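Local coordinates for Atg1 tMIT (Kluyveromyces marxianus, PDB 4P1N), which forms the tandem MIT region of a serine/threonine protein kinase that is essential for autophagosome formation and takes part in cytoplasm-to-vacuole transport, at residues 183-188 and 232-237; 26-31 and 107-112; 190-195 and 220-225; 19-24 and 114-119. All blocks are in the same frame, centred on the assembly; numbering follows the deposited sequence.

Contact 1 (183-188 and 232-237)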
loop_
_atom_site.group_PDB
_atom_site.type_symbol
_atom_site.label_atom_id
_atom_site.label_comp_id
_atom_site.label_asym_id
_atom_site.label_seq_id
_atom_site.Cartn_x
_atom_site.Cartn_y
_atom_site.Cartn_z
ATOM N N PHE B 183 19.458 -7.085 18.941
ATOM C CA PHE B 183 18.110 -6.813 19.384
ATOM C C PHE B 183 17.488 -5.815 18.406
ATOM O O PHE B 183 18.058 -4.746 18.126
ATOM C CB PHE B 183 18.107 -6.151 20.756
ATOM C CG PHE B 183 18.418 -7.081 21.897
ATOM C CD1 PHE B 183 19.707 -7.170 22.402
ATOM C CD2 PHE B 183 17.416 -7.843 22.497
ATOM C CE1 PHE B 183 20.001 -8.003 23.474
ATOM C CE2 PHE B 183 17.714 -8.677 23.584
ATOM C CZ PHE B 183 19.006 -8.753 24.062
ATOM N N VAL B 184 16.290 -6.131 17.935
ATOM C CA VAL B 184 15.587 -5.224 17.056
ATOM C C VAL B 184 15.294 -3.888 17.782
ATOM O O VAL B 184 15.229 -2.815 17.170
ATOM C CB VAL B 184 14.283 -5.858 16.539
ATOM C CG1 VAL B 184 13.244 -5.900 17.670
ATOM C CG2 VAL B 184 13.771 -5.037 15.353
ATOM N N GLU B 185 15.132 -3.913 19.097
ATOM C CA GLU B 185 14.721 -2.657 19.702
ATOM C C GLU B 185 15.875 -1.658 19.779
ATOM O O GLU B 185 15.662 -0.464 19.635
ATOM C CB GLU B 185 13.865 -2.791 20.972
ATOM C CG GLU B 185 14.010 -3.963 21.855
ATOM C CD GLU B 185 13.719 -5.313 21.291
ATOM O OE1 GLU B 185 12.593 -5.818 21.431
ATOM O OE2 GLU B 185 14.682 -5.949 20.839
ATOM N N LYS B 186 17.092 -2.166 19.847
ATOM C CA LYS B 186 18.269 -1.331 19.759
ATOM C C LYS B 186 18.456 -0.714 18.368
ATOM O O LYS B 186 18.749 0.466 18.234
ATOM C CB LYS B 186 19.483 -2.149 20.143
ATOM C CG LYS B 186 20.758 -1.342 20.158
ATOM C CD LYS B 186 21.864 -1.939 19.273
ATOM C CE LYS B 186 23.220 -1.835 19.964
ATOM N NZ LYS B 186 23.601 -0.407 20.173
ATOM N N LEU B 187 18.273 -1.520 17.333
ATOM C CA LEU B 187 18.183 -1.037 15.949
ATOM C C LEU B 187 17.193 0.122 15.792
ATOM O O LEU B 187 17.516 1.154 15.264
ATOM C CB LEU B 187 17.726 -2.194 15.046
ATOM C CG LEU B 187 18.715 -2.950 14.150
ATOM C CD1 LEU B 187 20.160 -2.740 14.549
ATOM C CD2 LEU B 187 18.352 -4.428 14.025
ATOM N N ILE B 188 15.963 -0.069 16.236
ATOM C CA ILE B 188 14.945 0.977 16.087
ATOM C C ILE B 188 15.336 2.249 16.864
ATOM O O ILE B 188 15.291 3.381 16.347
ATOM C CB ILE B 188 13.554 0.417 16.484
ATOM C CG1 ILE B 188 13.115 -0.649 15.437
ATOM C CG2 ILE B 188 12.545 1.573 16.583
ATOM C CD1 ILE B 188 12.138 -1.722 15.957
ATOM N N SER B 232 5.466 -3.671 20.631
ATOM C CA SER B 232 6.772 -3.630 21.257
ATOM C C SER B 232 7.260 -5.002 21.680
ATOM O O SER B 232 8.395 -5.136 22.083
ATOM C CB SER B 232 6.739 -2.763 22.519
ATOM O OG SER B 232 5.785 -3.274 23.422
ATOM N N SER B 233 6.414 -6.006 21.590
ATOM C CA SER B 233 6.843 -7.384 21.825
ATOM C C SER B 233 7.807 -7.896 20.762
ATOM O O SER B 233 7.644 -7.588 19.596
ATOM C CB SER B 233 5.627 -8.295 21.894
ATOM O OG SER B 233 5.051 -8.123 23.186
ATOM N N ASN B 234 8.777 -8.714 21.182
ATOM C CA ASN B 234 9.870 -9.118 20.320
ATOM C C ASN B 234 9.545 -10.443 19.655
ATOM O O ASN B 234 9.310 -11.455 20.331
ATOM C CB ASN B 234 11.167 -9.206 21.107
ATOM C CG ASN B 234 12.381 -9.430 20.214
ATOM O OD1 ASN B 234 12.377 -10.316 19.364
ATOM N ND2 ASN B 234 13.431 -8.627 20.412
ATOM N N GLU B 235 9.593 -10.445 18.322
ATOM C CA GLU B 235 9.090 -11.564 17.607
ATOM C C GLU B 235 10.005 -12.801 17.590
ATOM O O GLU B 235 9.598 -13.826 17.114
ATOM C CB GLU B 235 8.541 -11.254 16.183
ATOM C CG GLU B 235 8.545 -9.961 15.397
ATOM C CD GLU B 235 8.589 -8.619 16.079
ATOM O OE1 GLU B 235 7.533 -7.909 16.139
ATOM O OE2 GLU B 235 9.729 -8.215 16.419
ATOM N N VAL B 236 11.224 -12.718 18.114
ATOM C CA VAL B 236 12.051 -13.916 18.215
ATOM C C VAL B 236 11.994 -14.486 19.624
ATOM O O VAL B 236 12.555 -15.517 19.859
ATOM C CB VAL B 236 13.512 -13.683 17.764
ATOM C CG1 VAL B 236 13.551 -13.299 16.280
ATOM C CG2 VAL B 236 14.201 -12.618 18.598
ATOM N N TYR B 237 11.309 -13.817 20.544
ATOM C CA TYR B 237 11.145 -14.330 21.918
ATOM C C TYR B 237 9.725 -14.801 22.149
ATOM O O TYR B 237 8.915 -14.096 22.730
ATOM C CB TYR B 237 11.537 -13.289 22.959
ATOM C CG TYR B 237 13.008 -12.978 22.904
ATOM C CD1 TYR B 237 13.961 -13.947 23.204
ATOM C CD2 TYR B 237 13.446 -11.736 22.505
ATOM C CE1 TYR B 237 15.310 -13.661 23.123
ATOM C CE2 TYR B 237 14.784 -11.439 22.420
ATOM C CZ TYR B 237 15.706 -12.400 22.734
ATOM O OH TYR B 237 17.009 -12.050 22.625
HETATM O O HOH W 1 15.454 -8.851 18.538
#
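Asn234 meets Glu185 through their polar groups, the amide and carboxylate planes turned only 22° apart although the two side chains cross at about a right angle. Asn234 ND2 gives a weak, bent hydrogen bond of 3.1 Å to Glu185 OE1, with an N-H...O angle of 140°. A water accepts from the same ND2 at 2.8 Å and from Val184 N, in the first turn of helix 184-204, at 2.9 Å, so the amide nitrogen serves both a side chain and the helix start. The other end of the amide turns back on its own segment: Asn234 OD1 accepts from Val236 N at 2.9 Å in the carbonyl plane, an Asx turn superposed on the type I beta turn from Asn234 to Tyr237. This corner of the ATG1-like MIT domain 2 abuts the helix that begins just after Phe183, its N-cap residue. A leucine in place of Asn234 would probably leave Glu185 OE1 without this donor, the water with only Val184 N of the two, and the turn without its side-chain bond to Val236 N. Van der Waals contacts flank the amide. Val184 CG1 passes Asn234 ND2 at 3.9 Å, running in the opposite direction, while Leu108 of helix 95-129 touches Val184. With CG anti to its carbonyl carbon (chi1 -75°), Phe183 brings CE2 obliquely to 3.6 Å from Tyr237 OH and 4.2 Å from Tyr237 CE2.

Contact 2 (26-31 and 107-112)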
loop_
_atom_site.group_PDB
_atom_site.type_symbol
_atom_site.label_atom_id
_atom_site.label_comp_id
_atom_site.label_asym_id
_atom_site.label_seq_id
_atom_site.Cartn_x
_atom_site.Cartn_y
_atom_site.Cartn_z
ATOM N N SER B 26 10.757 0.577 5.321
ATOM C CA SER B 26 11.816 1.339 4.617
ATOM C C SER B 26 13.181 1.141 5.323
ATOM O O SER B 26 14.209 1.126 4.683
ATOM C CB SER B 26 11.509 2.834 4.544
ATOM O OG SER B 26 10.161 3.082 4.167
ATOM N N PHE B 27 13.177 0.972 6.638
ATOM C CA PHE B 27 14.413 0.685 7.389
ATOM C C PHE B 27 14.885 -0.696 7.005
ATOM O O PHE B 27 16.026 -0.852 6.611
ATOM C CB PHE B 27 14.158 0.873 8.902
ATOM C CG PHE B 27 15.376 0.774 9.801
ATOM C CD1 PHE B 27 16.677 0.975 9.340
ATOM C CD2 PHE B 27 15.189 0.543 11.164
ATOM C CE1 PHE B 27 17.774 0.919 10.220
ATOM C CE2 PHE B 27 16.261 0.498 12.045
ATOM C CZ PHE B 27 17.565 0.701 11.573
ATOM N N ALA B 28 14.020 -1.700 7.054
ATOM C CA ALA B 28 14.391 -3.032 6.550
ATOM C C ALA B 28 14.969 -3.018 5.144
ATOM O O ALA B 28 15.969 -3.717 4.860
ATOM C CB ALA B 28 13.221 -4.007 6.589
ATOM N N GLU B 29 14.341 -2.278 4.258
ATOM C CA GLU B 29 14.811 -2.176 2.865
ATOM C C GLU B 29 16.164 -1.508 2.708
ATOM O O GLU B 29 16.908 -1.851 1.793
ATOM C CB GLU B 29 13.829 -1.390 2.002
ATOM C CG GLU B 29 12.538 -2.111 1.757
ATOM C CD GLU B 29 12.657 -3.086 0.605
ATOM O OE1 GLU B 29 12.918 -2.589 -0.523
ATOM O OE2 GLU B 29 12.483 -4.338 0.802
ATOM N N MET B 30 16.451 -0.527 3.558
ATOM C CA MET B 30 17.761 0.104 3.563
ATOM C C MET B 30 18.864 -0.923 4.011
ATOM O O MET B 30 19.959 -0.912 3.501
ATOM C CB MET B 30 17.724 1.351 4.441
ATOM C CG MET B 30 19.060 2.063 4.600
ATOM S SD MET B 30 20.079 1.282 5.879
ATOM C CE MET B 30 19.731 2.329 7.295
ATOM N N LYS B 31 18.552 -1.833 4.925
ATOM C CA LYS B 31 19.506 -2.873 5.302
ATOM C C LYS B 31 19.563 -3.930 4.216
ATOM O O LYS B 31 20.632 -4.363 3.849
ATOM C CB LYS B 31 19.121 -3.542 6.604
ATOM C CG LYS B 31 19.127 -2.645 7.807
ATOM C CD LYS B 31 20.531 -2.240 8.163
ATOM C CE LYS B 31 20.615 -1.613 9.541
ATOM N NZ LYS B 31 22.021 -1.706 9.998
ATOM N N LEU B 107 15.204 -9.107 11.191
ATOM C CA LEU B 107 14.515 -8.618 12.368
ATOM C C LEU B 107 13.587 -7.433 12.068
ATOM O O LEU B 107 12.469 -7.354 12.603
ATOM C CB LEU B 107 15.542 -8.227 13.468
ATOM C CG LEU B 107 16.382 -9.384 14.038
ATOM C CD1 LEU B 107 17.271 -8.864 15.157
ATOM C CD2 LEU B 107 15.502 -10.515 14.522
ATOM N N LEU B 108 14.049 -6.525 11.213
ATOM C CA LEU B 108 13.235 -5.378 10.770
ATOM C C LEU B 108 12.084 -5.803 9.899
ATOM O O LEU B 108 11.000 -5.225 9.991
ATOM C CB LEU B 108 14.119 -4.353 10.032
ATOM C CG LEU B 108 15.170 -3.730 10.957
ATOM C CD1 LEU B 108 16.159 -2.904 10.170
ATOM C CD2 LEU B 108 14.522 -2.911 12.082
ATOM N N TYR B 109 12.263 -6.819 9.057
ATOM C CA TYR B 109 11.128 -7.332 8.324
ATOM C C TYR B 109 10.145 -7.993 9.297
ATOM O O TYR B 109 8.942 -7.914 9.081
ATOM C CB TYR B 109 11.516 -8.319 7.199
ATOM C CG TYR B 109 12.022 -7.662 5.982
ATOM C CD1 TYR B 109 11.242 -6.723 5.284
ATOM C CD2 TYR B 109 13.324 -7.863 5.564
ATOM C CE1 TYR B 109 11.729 -6.057 4.171
ATOM C CE2 TYR B 109 13.827 -7.179 4.453
ATOM C CZ TYR B 109 13.035 -6.269 3.779
ATOM O OH TYR B 109 13.546 -5.649 2.675
ATOM N N LEU B 110 10.623 -8.678 10.328
ATOM C CA LEU B 110 9.692 -9.343 11.249
ATOM C C LEU B 110 8.908 -8.316 12.061
ATOM O O LEU B 110 7.762 -8.518 12.344
ATOM C CB LEU B 110 10.375 -10.320 12.203
ATOM C CG LEU B 110 11.072 -11.536 11.589
ATOM C CD1 LEU B 110 11.763 -12.317 12.703
ATOM C CD2 LEU B 110 10.117 -12.505 10.910
ATOM N N LYS B 111 9.524 -7.199 12.415
ATOM C CA LYS B 111 8.794 -6.166 13.060
ATOM C C LYS B 111 7.776 -5.530 12.121
ATOM O O LYS B 111 6.621 -5.259 12.533
ATOM C CB LYS B 111 9.746 -5.127 13.651
ATOM C CG LYS B 111 9.067 -3.977 14.361
ATOM C CD LYS B 111 8.289 -4.394 15.598
ATOM C CE LYS B 111 9.203 -4.822 16.754
ATOM N NZ LYS B 111 8.386 -5.646 17.668
ATOM N N SER B 112 8.161 -5.304 10.872
ATOM C CA SER B 112 7.184 -4.867 9.855
ATOM C C SER B 112 5.971 -5.760 9.779
ATOM O O SER B 112 4.815 -5.310 9.791
ATOM C CB SER B 112 7.809 -4.731 8.450
ATOM O OG SER B 112 8.953 -3.897 8.479
#
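Ala28 sets its methyl squarely over one face of the Tyr109 ring: Ala28 CB lies 3.5 Å from the ring centroid and nearly on the ring normal, a CH-pi contact. The same methyl also touches Leu108 CB at 3.6 Å, and here the backbones come together, with 5.0 Å between Ala28 CA and Leu108 CA. Leu108 repeats the pattern in reverse. Its CD1 stands over the centre of the Phe27 ring, 3.7 Å from the centroid, while Leu108 CD2 lies on the same side, toward the rim at Phe27 CD2, 3.6 Å away. Phe27 has CG anti to the backbone N (chi1 -173°), which swings the ring along the helix flank to where Leu108 lies over its face. Lys31 adds its CG against Leu108 CD1 at 3.8 Å before its amine leads off to a salt bridge with Glu104. At the far rim of Tyr109, the hydroxyl donates a short 2.5 Å bond to Glu29 OE2, which is met from above the carboxylate plane; carboxylate and ring are turned 70° apart. Lys156 of helix 137-170 pairs with the same oxygen, so OE2 is gripped twice and its charge is probably balanced. The axes of segments 26-31 and 107-112 approach to 8.4 Å and pack antiparallel with a signed crossing angle of -159°, with helix 137-170 against Tyr109: the three-helix bundle characteristic of an MIT domain.

Contact 3 (190-195 and 220-225)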
loop_
_atom_site.group_PDB
_atom_site.type_symbol
_atom_site.label_atom_id
_atom_site.label_comp_id
_atom_site.label_asym_id
_atom_site.label_seq_id
_atom_site.Cartn_x
_atom_site.Cartn_y
_atom_site.Cartn_z
ATOM N N ASP B 190 18.374 3.371 18.150
ATOM C CA ASP B 190 19.530 4.062 17.544
ATOM C C ASP B 190 19.171 4.773 16.258
ATOM O O ASP B 190 19.596 5.911 16.033
ATOM C CB ASP B 190 20.670 3.087 17.243
ATOM C CG ASP B 190 21.271 2.479 18.499
ATOM O OD1 ASP B 190 20.997 3.006 19.585
ATOM O OD2 ASP B 190 22.004 1.474 18.422
ATOM N N ARG B 191 18.386 4.099 15.411
ATOM C CA ARG B 191 18.031 4.666 14.132
ATOM C C ARG B 191 17.118 5.881 14.317
ATOM O O ARG B 191 17.318 6.921 13.680
ATOM C CB ARG B 191 17.364 3.613 13.255
ATOM C CG ARG B 191 16.848 4.129 11.905
ATOM C CD ARG B 191 18.003 4.673 11.079
ATOM N NE ARG B 191 17.524 5.075 9.768
ATOM C CZ ARG B 191 18.145 5.942 8.977
ATOM N NH1 ARG B 191 19.303 6.482 9.356
ATOM N NH2 ARG B 191 17.606 6.264 7.800
ATOM N N ALA B 192 16.130 5.779 15.190
ATOM C CA ALA B 192 15.233 6.927 15.443
ATOM C C ALA B 192 15.981 8.177 15.978
ATOM O O ALA B 192 15.686 9.292 15.593
ATOM C CB ALA B 192 14.139 6.547 16.405
ATOM N N LEU B 193 16.911 7.969 16.895
ATOM C CA LEU B 193 17.685 9.058 17.488
ATOM C C LEU B 193 18.694 9.643 16.494
ATOM O O LEU B 193 18.889 10.850 16.481
ATOM C CB LEU B 193 18.390 8.593 18.773
ATOM C CG LEU B 193 17.544 8.722 20.057
ATOM C CD1 LEU B 193 16.086 8.355 19.892
ATOM C CD2 LEU B 193 18.102 7.906 21.205
ATOM N N ASP B 194 19.307 8.810 15.645
ATOM C CA ASP B 194 20.145 9.331 14.550
ATOM C C ASP B 194 19.364 10.230 13.606
ATOM O O ASP B 194 19.837 11.277 13.218
ATOM C CB ASP B 194 20.715 8.206 13.687
ATOM C CG ASP B 194 21.754 7.390 14.380
ATOM O OD1 ASP B 194 22.378 7.845 15.358
ATOM O OD2 ASP B 194 21.953 6.259 13.916
ATOM N N ILE B 195 18.176 9.795 13.210
ATOM C CA ILE B 195 17.347 10.582 12.305
ATOM C C ILE B 195 16.997 11.941 12.918
ATOM O O ILE B 195 17.077 12.955 12.222
ATOM C CB ILE B 195 16.049 9.867 11.910
ATOM C CG1 ILE B 195 16.364 8.663 11.014
ATOM C CG2 ILE B 195 15.136 10.833 11.148
ATOM C CD1 ILE B 195 15.226 7.666 10.906
ATOM N N LEU B 220 9.497 9.626 15.576
ATOM C CA LEU B 220 8.433 9.448 16.515
ATOM C C LEU B 220 7.641 8.196 16.185
ATOM O O LEU B 220 7.321 7.432 17.070
ATOM C CB LEU B 220 7.491 10.648 16.506
ATOM C CG LEU B 220 8.048 11.880 17.203
ATOM C CD1 LEU B 220 7.113 13.036 16.896
ATOM C CD2 LEU B 220 8.181 11.677 18.710
ATOM N N TRP B 221 7.323 7.983 14.909
ATOM C CA TRP B 221 6.655 6.733 14.546
ATOM C C TRP B 221 7.457 5.540 15.026
ATOM O O TRP B 221 6.903 4.620 15.600
ATOM C CB TRP B 221 6.451 6.605 13.056
ATOM C CG TRP B 221 5.485 7.544 12.477
ATOM C CD1 TRP B 221 5.725 8.416 11.441
ATOM C CD2 TRP B 221 4.098 7.688 12.812
ATOM N NE1 TRP B 221 4.578 9.085 11.122
ATOM C CE2 TRP B 221 3.564 8.659 11.945
ATOM C CE3 TRP B 221 3.255 7.062 13.719
ATOM C CZ2 TRP B 221 2.248 9.031 11.974
ATOM C CZ3 TRP B 221 1.922 7.446 13.772
ATOM C CH2 TRP B 221 1.431 8.429 12.904
ATOM N N MET B 222 8.770 5.587 14.827
ATOM C CA MET B 222 9.674 4.483 15.220
ATOM C C MET B 222 9.653 4.206 16.686
ATOM O O MET B 222 9.487 3.064 17.091
ATOM C CB MET B 222 11.107 4.757 14.778
ATOM C CG MET B 222 11.227 4.743 13.263
ATOM S SD MET B 222 12.927 4.951 12.694
ATOM C CE MET B 222 13.664 3.422 13.170
ATOM N N LEU B 223 9.797 5.250 17.500
ATOM C CA LEU B 223 9.802 5.088 18.942
ATOM C C LEU B 223 8.443 4.706 19.507
ATOM O O LEU B 223 8.369 4.032 20.552
ATOM C CB LEU B 223 10.316 6.373 19.640
ATOM C CG LEU B 223 11.759 6.769 19.393
ATOM C CD1 LEU B 223 12.062 8.133 20.011
ATOM C CD2 LEU B 223 12.689 5.716 19.955
ATOM N N GLU B 224 7.361 5.150 18.880
ATOM C CA GLU B 224 6.026 4.727 19.349
ATOM C C GLU B 224 5.832 3.236 19.221
ATOM O O GLU B 224 5.180 2.616 20.040
ATOM C CB GLU B 224 4.904 5.453 18.623
ATOM C CG GLU B 224 4.553 6.749 19.318
ATOM C CD GLU B 224 3.978 7.776 18.387
ATOM O OE1 GLU B 224 4.302 8.961 18.595
ATOM O OE2 GLU B 224 3.218 7.402 17.461
ATOM N N ILE B 225 6.451 2.648 18.204
ATOM C CA ILE B 225 6.410 1.221 18.050
ATOM C C ILE B 225 6.899 0.550 19.334
ATOM O O ILE B 225 6.305 -0.421 19.800
ATOM C CB ILE B 225 7.224 0.783 16.817
ATOM C CG1 ILE B 225 6.474 1.205 15.560
ATOM C CG2 ILE B 225 7.452 -0.727 16.816
ATOM C CD1 ILE B 225 7.354 1.229 14.325
#
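Met222 and Leu223 make up the whole of one side here, packing on Arg191, Ala192, Leu193 and Ile195 without a hydrogen bond across. The methyl of Ala192 sits where the backbones are nearest, Ala192 CA and Met222 CA being 6.1 Å apart; its CB is 3.9 Å from Met222 CB and 3.8 Å from Leu223 CG. Met222 runs straight out from the helix and then bends at its last torsion (chi3 70°). That bend lays its CE against the aliphatic part of Arg191, 3.5 Å from Arg191 CG, and leaves SD 4.0 Å from Ile195 CD1. On the other flank Leu193 CD1 meets Leu223 CD1 at 4.0 Å, the side chains crossing at about a right angle. Further out, Ile195 CG1 lies over the centre of one guanidinium face of Arg191. Leu223 also packs on Ile256, Val260 and Ile263 of helix 250-273, the third helix of this MIT domain 2. The segments cross antiparallel at -155°, their axes 8.9 Å apart at closest approach. Cohesion between them probably rests mainly on fit and exclusion of water, with Ser219 OG to Ala192 O bonding the helices just beyond, and Arg191 can spend its charge on an acidic side chain of another protein's chain while its aliphatic stem packs on Met222.

Contact 4 (19-24 and 114-119)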
loop_
_atom_site.group_PDB
_atom_site.type_symbol
_atom_site.label_atom_id
_atom_site.label_comp_id
_atom_site.label_asym_id
_atom_site.label_seq_id
_atom_site.Cartn_x
_atom_site.Cartn_y
_atom_site.Cartn_z
ATOM N N ALA B 19 1.557 4.029 8.615
ATOM C CA ALA B 19 2.727 4.892 8.768
ATOM C C ALA B 19 3.880 4.203 9.496
ATOM O O ALA B 19 5.070 4.265 9.102
ATOM C CB ALA B 19 2.330 6.165 9.488
ATOM N N LYS B 20 3.525 3.541 10.572
ATOM C CA LYS B 20 4.469 2.719 11.303
ATOM C C LYS B 20 5.055 1.560 10.488
ATOM O O LYS B 20 6.285 1.304 10.537
ATOM C CB LYS B 20 3.778 2.154 12.551
ATOM C CG LYS B 20 3.473 3.227 13.596
ATOM C CD LYS B 20 2.527 2.752 14.700
ATOM C CE LYS B 20 2.207 3.921 15.614
ATOM N NZ LYS B 20 1.196 3.509 16.604
ATOM N N ALA B 21 4.199 0.852 9.748
ATOM C CA ALA B 21 4.684 -0.247 8.900
ATOM C C ALA B 21 5.608 0.311 7.841
ATOM O O ALA B 21 6.719 -0.185 7.615
ATOM C CB ALA B 21 3.511 -0.990 8.266
ATOM N N PHE B 22 5.235 1.440 7.275
ATOM C CA PHE B 22 6.044 2.018 6.205
ATOM C C PHE B 22 7.448 2.366 6.669
ATOM O O PHE B 22 8.432 2.098 6.002
ATOM C CB PHE B 22 5.358 3.286 5.638
ATOM C CG PHE B 22 6.170 3.946 4.570
ATOM C CD1 PHE B 22 6.106 3.488 3.260
ATOM C CD2 PHE B 22 7.084 4.962 4.881
ATOM C CE1 PHE B 22 6.869 4.081 2.264
ATOM C CE2 PHE B 22 7.836 5.581 3.886
ATOM C CZ PHE B 22 7.770 5.121 2.580
ATOM N N VAL B 23 7.535 3.026 7.817
ATOM C CA VAL B 23 8.816 3.463 8.341
ATOM C C VAL B 23 9.720 2.266 8.688
ATOM O O VAL B 23 10.914 2.261 8.456
ATOM C CB VAL B 23 8.554 4.404 9.551
ATOM C CG1 VAL B 23 9.764 4.566 10.385
ATOM C CG2 VAL B 23 8.108 5.776 9.045
ATOM N N MET B 24 9.128 1.212 9.198
ATOM C CA MET B 24 9.866 0.022 9.535
ATOM C C MET B 24 10.285 -0.736 8.248
ATOM O O MET B 24 11.420 -1.214 8.099
ATOM C CB MET B 24 9.001 -0.826 10.488
ATOM C CG MET B 24 9.779 -1.827 11.314
ATOM S SD MET B 24 11.033 -1.058 12.362
ATOM C CE MET B 24 10.115 0.200 13.070
ATOM N N THR B 114 4.753 -7.599 12.093
ATOM C CA THR B 114 3.947 -7.513 13.318
ATOM C C THR B 114 2.992 -6.318 13.167
ATOM O O THR B 114 1.809 -6.389 13.486
ATOM C CB THR B 114 4.824 -7.334 14.609
ATOM O OG1 THR B 114 5.496 -8.547 14.903
ATOM C CG2 THR B 114 3.996 -6.979 15.816
ATOM N N ILE B 115 3.506 -5.231 12.650
ATOM C CA ILE B 115 2.678 -4.030 12.458
ATOM C C ILE B 115 1.628 -4.254 11.384
ATOM O O ILE B 115 0.457 -3.928 11.570
ATOM C CB ILE B 115 3.561 -2.817 12.136
ATOM C CG1 ILE B 115 4.614 -2.658 13.224
ATOM C CG2 ILE B 115 2.738 -1.538 12.095
ATOM C CD1 ILE B 115 5.706 -1.677 12.820
ATOM N N LEU B 116 2.027 -4.861 10.268
ATOM C CA LEU B 116 1.104 -5.151 9.198
ATOM C C LEU B 116 -0.005 -6.108 9.702
ATOM O O LEU B 116 -1.187 -5.890 9.422
ATOM C CB LEU B 116 1.868 -5.749 7.963
ATOM C CG LEU B 116 2.873 -4.755 7.310
ATOM C CD1 LEU B 116 3.856 -5.483 6.412
ATOM C CD2 LEU B 116 2.170 -3.642 6.538
ATOM N N ALA B 117 0.379 -7.179 10.389
ATOM C CA ALA B 117 -0.580 -8.161 10.942
ATOM C C ALA B 117 -1.587 -7.512 11.875
ATOM O O ALA B 117 -2.811 -7.811 11.867
ATOM C CB ALA B 117 0.165 -9.246 11.706
ATOM N N SER B 118 -1.071 -6.629 12.702
ATOM C CA SER B 118 -1.899 -5.917 13.661
ATOM C C SER B 118 -2.974 -5.087 12.942
ATOM O O SER B 118 -4.109 -4.999 13.380
ATOM C CB SER B 118 -1.002 -5.017 14.497
ATOM O OG SER B 118 -1.798 -4.296 15.405
ATOM N N SER B 119 -2.569 -4.444 11.849
ATOM C CA SER B 119 -3.466 -3.758 10.920
ATOM C C SER B 119 -4.598 -4.618 10.365
ATOM O O SER B 119 -5.780 -4.223 10.366
ATOM C CB SER B 119 -2.618 -3.204 9.728
ATOM O OG SER B 119 -3.008 -1.884 9.540
#
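Ile115 reaches across with both of its branches and has the largest surface buried here. Its CG2 touches the backbone at Ala21 N, 3.7 Å away, and Lys20 CB at 3.9 Å. The longer branch has CG1 anti to the carbonyl carbon (chi1 -55°), which carries CD1 up to the Lys20 carbonyl, 3.8 Å from Lys20 O, and on to 4.1 Å from Met24 CB. A glycine in place of Ile115 would probably open a gap beside Lys20 and Ala21 and leave Met24 CB without this neighbour. Ala21, with 5.6 Å between its CA and Ile115 CA, is small enough to let the helices close in. Its methyl is also pressed by Leu116, Ala21 CB to Leu116 CD2 measuring a tight 3.4 Å, and Leu116 itself leans on Phe150 of helix 137-170. Lys20 offers its CB to Ile115 while its extended chain leads away along Asp228 and Leu231. Away from Ile115, Phe22 and Val23 pack on Gln144 and Leu137 of the second subunit, another copy of this protein. Between segments crossing antiparallel at -159° with axes 8.9 Å apart, small and branched residues interlock as in the helical bundle of MIT domains.

Contacts 2 and 4 are successive stations on the same helix pair, 10-33 with 95-129, their centres 10 Å apart and joined through Met24, whose CG is 3.8 Å from Lys111 CG. Contacts 1 and 3 share helix 184-204 in MIT domain 2. The two domains are pressed together. Glu235 of contact 1 salt-bridges Lys111 of contact 2 (OE1 to NZ, 2.9 Å) and probably hydrogen-bonds Thr114 of contact 4, while Phe27 CZ of contact 2 lies 3.4 Å from Arg191 CB of contact 3. Ile225 CD1 of contact 3 reaches Ile115 CD1 of contact 4 at 3.7 Å. All four therefore belong to one continuous interior within this tandem MIT unit.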